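Local structure of DUF1214 domain-containing protein (Burkholderia cenocepacia, 6ANS) at residues M74-E79 with E98-G103. The protein is of unknown function, a member of the DUF1214 family that carries a sodium ion in the crystal and pairs with a second copy in the assembly. Numbering follows the deposited sequence. Where two conformers were deposited one is given.
Sequences MRIALE and ETAKIG. With NA (sodium ion), chain F.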
loop_
_atom_site.group_PDB
_atom_site.type_symbol
_atom_site.label_atom_id
_atom_site.label_comp_id
_atom_site.label_asym_id
_atom_site.label_seq_id
_atom_site.Cartn_x
_atom_site.Cartn_y
_atom_site.Cartn_z
HETATM N N MSE A 74 3.231 -2.847 -10.245
HETATM C CA MSE A 74 2.120 -1.929 -10.509
HETATM C C MSE A 74 1.796 -1.048 -9.329
HETATM O O MSE A 74 1.621 0.154 -9.413
HETATM C CB MSE A 74 0.863 -2.736 -10.834
HETATM C CG MSE A 74 0.365 -2.677 -12.224
HETATM SE SE MSE A 74 -1.271 -3.772 -12.331
HETATM C CE MSE A 74 -2.474 -2.307 -11.893
ATOM N N ARG A 75 1.636 -1.722 -8.200
ATOM C CA ARG A 75 1.263 -1.026 -6.978
ATOM C C ARG A 75 2.354 -0.040 -6.574
ATOM O O ARG A 75 2.069 1.118 -6.244
ATOM C CB ARG A 75 0.989 -2.050 -5.876
ATOM C CG ARG A 75 -0.316 -2.873 -6.087
ATOM C CD ARG A 75 -0.266 -4.223 -5.344
ATOM N NE ARG A 75 -0.006 -4.040 -3.918
ATOM C CZ ARG A 75 0.741 -4.856 -3.175
ATOM N NH1 ARG A 75 1.308 -5.940 -3.705
ATOM N NH2 ARG A 75 0.925 -4.582 -1.895
ATOM N N ILE A 76 3.619 -0.483 -6.623
ATOM C CA ILE A 76 4.738 0.405 -6.320
ATOM C C ILE A 76 4.784 1.548 -7.324
ATOM O O ILE A 76 4.920 2.724 -6.959
ATOM C CB ILE A 76 6.064 -0.381 -6.322
ATOM C CG1 ILE A 76 6.094 -1.412 -5.192
ATOM C CG2 ILE A 76 7.233 0.560 -6.174
ATOM C CD1 ILE A 76 7.240 -2.406 -5.360
ATOM N N ALA A 77 4.647 1.210 -8.606
ATOM C CA ALA A 77 4.728 2.203 -9.664
ATOM C C ALA A 77 3.687 3.301 -9.481
ATOM O O ALA A 77 3.963 4.470 -9.758
ATOM C CB ALA A 77 4.561 1.512 -11.019
ATOM N N LEU A 78 2.476 2.943 -9.025
ATOM C CA LEU A 78 1.414 3.944 -8.907
ATOM C C LEU A 78 1.650 4.884 -7.725
ATOM O O LEU A 78 1.307 6.068 -7.787
ATOM C CB LEU A 78 0.044 3.253 -8.795
ATOM C CG LEU A 78 -0.507 2.626 -10.083
ATOM C CD1 LEU A 78 -1.691 1.673 -9.791
ATOM C CD2 LEU A 78 -0.916 3.701 -11.099
ATOM N N GLU A 79 2.188 4.369 -6.624
ATOM C CA GLU A 79 2.551 5.255 -5.524
ATOM C C GLU A 79 3.691 6.166 -5.937
ATOM O O GLU A 79 3.671 7.379 -5.663
ATOM C CB GLU A 79 2.930 4.426 -4.293
ATOM C CG GLU A 79 1.722 3.678 -3.659
ATOM C CD GLU A 79 2.099 2.819 -2.444
ATOM O OE1 GLU A 79 3.198 2.995 -1.884
ATOM O OE2 GLU A 79 1.295 1.950 -2.051
ATOM N N GLU A 98 6.789 -6.224 2.654
ATOM C CA GLU A 98 6.421 -7.629 2.761
ATOM C C GLU A 98 5.650 -8.122 1.544
ATOM O O GLU A 98 5.740 -9.305 1.215
ATOM C CB GLU A 98 5.600 -7.873 4.030
ATOM C CG GLU A 98 6.366 -7.664 5.315
ATOM C CD GLU A 98 6.367 -6.210 5.758
ATOM O OE1 GLU A 98 5.793 -5.350 5.037
ATOM O OE2 GLU A 98 6.937 -5.935 6.838
ATOM N N THR A 99 4.891 -7.254 0.860
ATOM C CA THR A 99 4.047 -7.732 -0.237
ATOM C C THR A 99 4.319 -7.037 -1.574
ATOM O O THR A 99 3.507 -7.153 -2.493
ATOM C CB THR A 99 2.557 -7.601 0.098
ATOM O OG1 THR A 99 2.204 -6.217 0.185
ATOM C CG2 THR A 99 2.191 -8.324 1.431
ATOM N N ALA A 100 5.444 -6.339 -1.718
ATOM C CA ALA A 100 5.835 -5.773 -3.010
ATOM C C ALA A 100 7.340 -5.617 -2.996
ATOM O O ALA A 100 7.873 -4.993 -2.075
ATOM C CB ALA A 100 5.167 -4.411 -3.267
ATOM N N LYS A 101 8.026 -6.178 -3.998
ATOM C CA LYS A 101 9.463 -6.388 -3.890
ATOM C C LYS A 101 10.179 -6.145 -5.215
ATOM O O LYS A 101 9.686 -6.534 -6.277
ATOM C CB LYS A 101 9.751 -7.809 -3.385
ATOM C CG LYS A 101 9.229 -8.073 -1.959
ATOM C CD LYS A 101 9.445 -9.524 -1.531
ATOM C CE LYS A 101 8.921 -9.764 -0.104
ATOM N NZ LYS A 101 9.230 -11.144 0.346
ATOM N N ILE A 102 11.358 -5.523 -5.141
ATOM C CA ILE A 102 12.134 -5.152 -6.324
ATOM C C ILE A 102 13.619 -5.401 -6.081
ATOM O O ILE A 102 14.184 -4.904 -5.099
ATOM C CB ILE A 102 11.941 -3.671 -6.700
ATOM C CG1 ILE A 102 10.508 -3.372 -7.134
ATOM C CG2 ILE A 102 12.945 -3.279 -7.804
ATOM C CD1 ILE A 102 10.244 -1.870 -7.332
ATOM N N GLY A 103 14.254 -6.135 -6.995
ATOM C CA GLY A 103 15.698 -6.075 -7.156
ATOM C C GLY A 103 16.505 -6.586 -5.983
ATOM O O GLY A 103 17.486 -5.954 -5.590
HETATM NA NA NA F . 18.192 -4.778 -3.662
#
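Arg75 reaches off its helix and takes hold of Thr99 end-on, one terminal nitrogen for each of two oxygens. Arg75 NH2 gives the straighter bond, to Thr99 OG1 at 2.9 Å (N-H...O 163°), with the hydroxyl oxygen lying in the guanidinium plane. Arg75 NH1 bonds to Thr99 O at 2.8 Å, but it sits above the carbonyl plane, and the oxygen is tilted out of the guanidinium plane by 18°. The arginine chain is bent at chi3 (56°), and the two side chains cross at about a right angle. Two bonds to one residue limit how far the guanidinium can swivel, while Ala100 CB lies over one of its faces, 4.2 Å from Arg75 NH1.

Next to this polar grip comes the tightly packed part. Ile76 CD1 pushes against Ala100 CB at 3.6 Å and meets Ile102 CD1, also at 3.6 Å, the two isoleucines running tip to tip. Ala100 and Ile102 both direct their CB toward the helix, whereas Lys101 between them turns away and hydrogen-bonds through NZ to Ser315. The looser side lies at Ile102, the one touching residue that is only partly buried; a glycerol, probably from the crystallisation liquor, is bound near its side chain. Beyond it the loop leads to the metal, where Gly103 O binds the sodium ion at 2.4 Å and Ala104 O is one of four further ligand atoms.

The contact thus pins the loop ahead of strand 109-115 back onto helix 60-83. Helix 224-251 packs on Ala77 and Ile102 through Phe237, and helix 35-46 covers Met74 and Leu78. From the second subunit, Leu78 packs on Arg75 and Glu83 on Thr99, that Glu83 also forming a long, weak ion pair with Arg75 NH1.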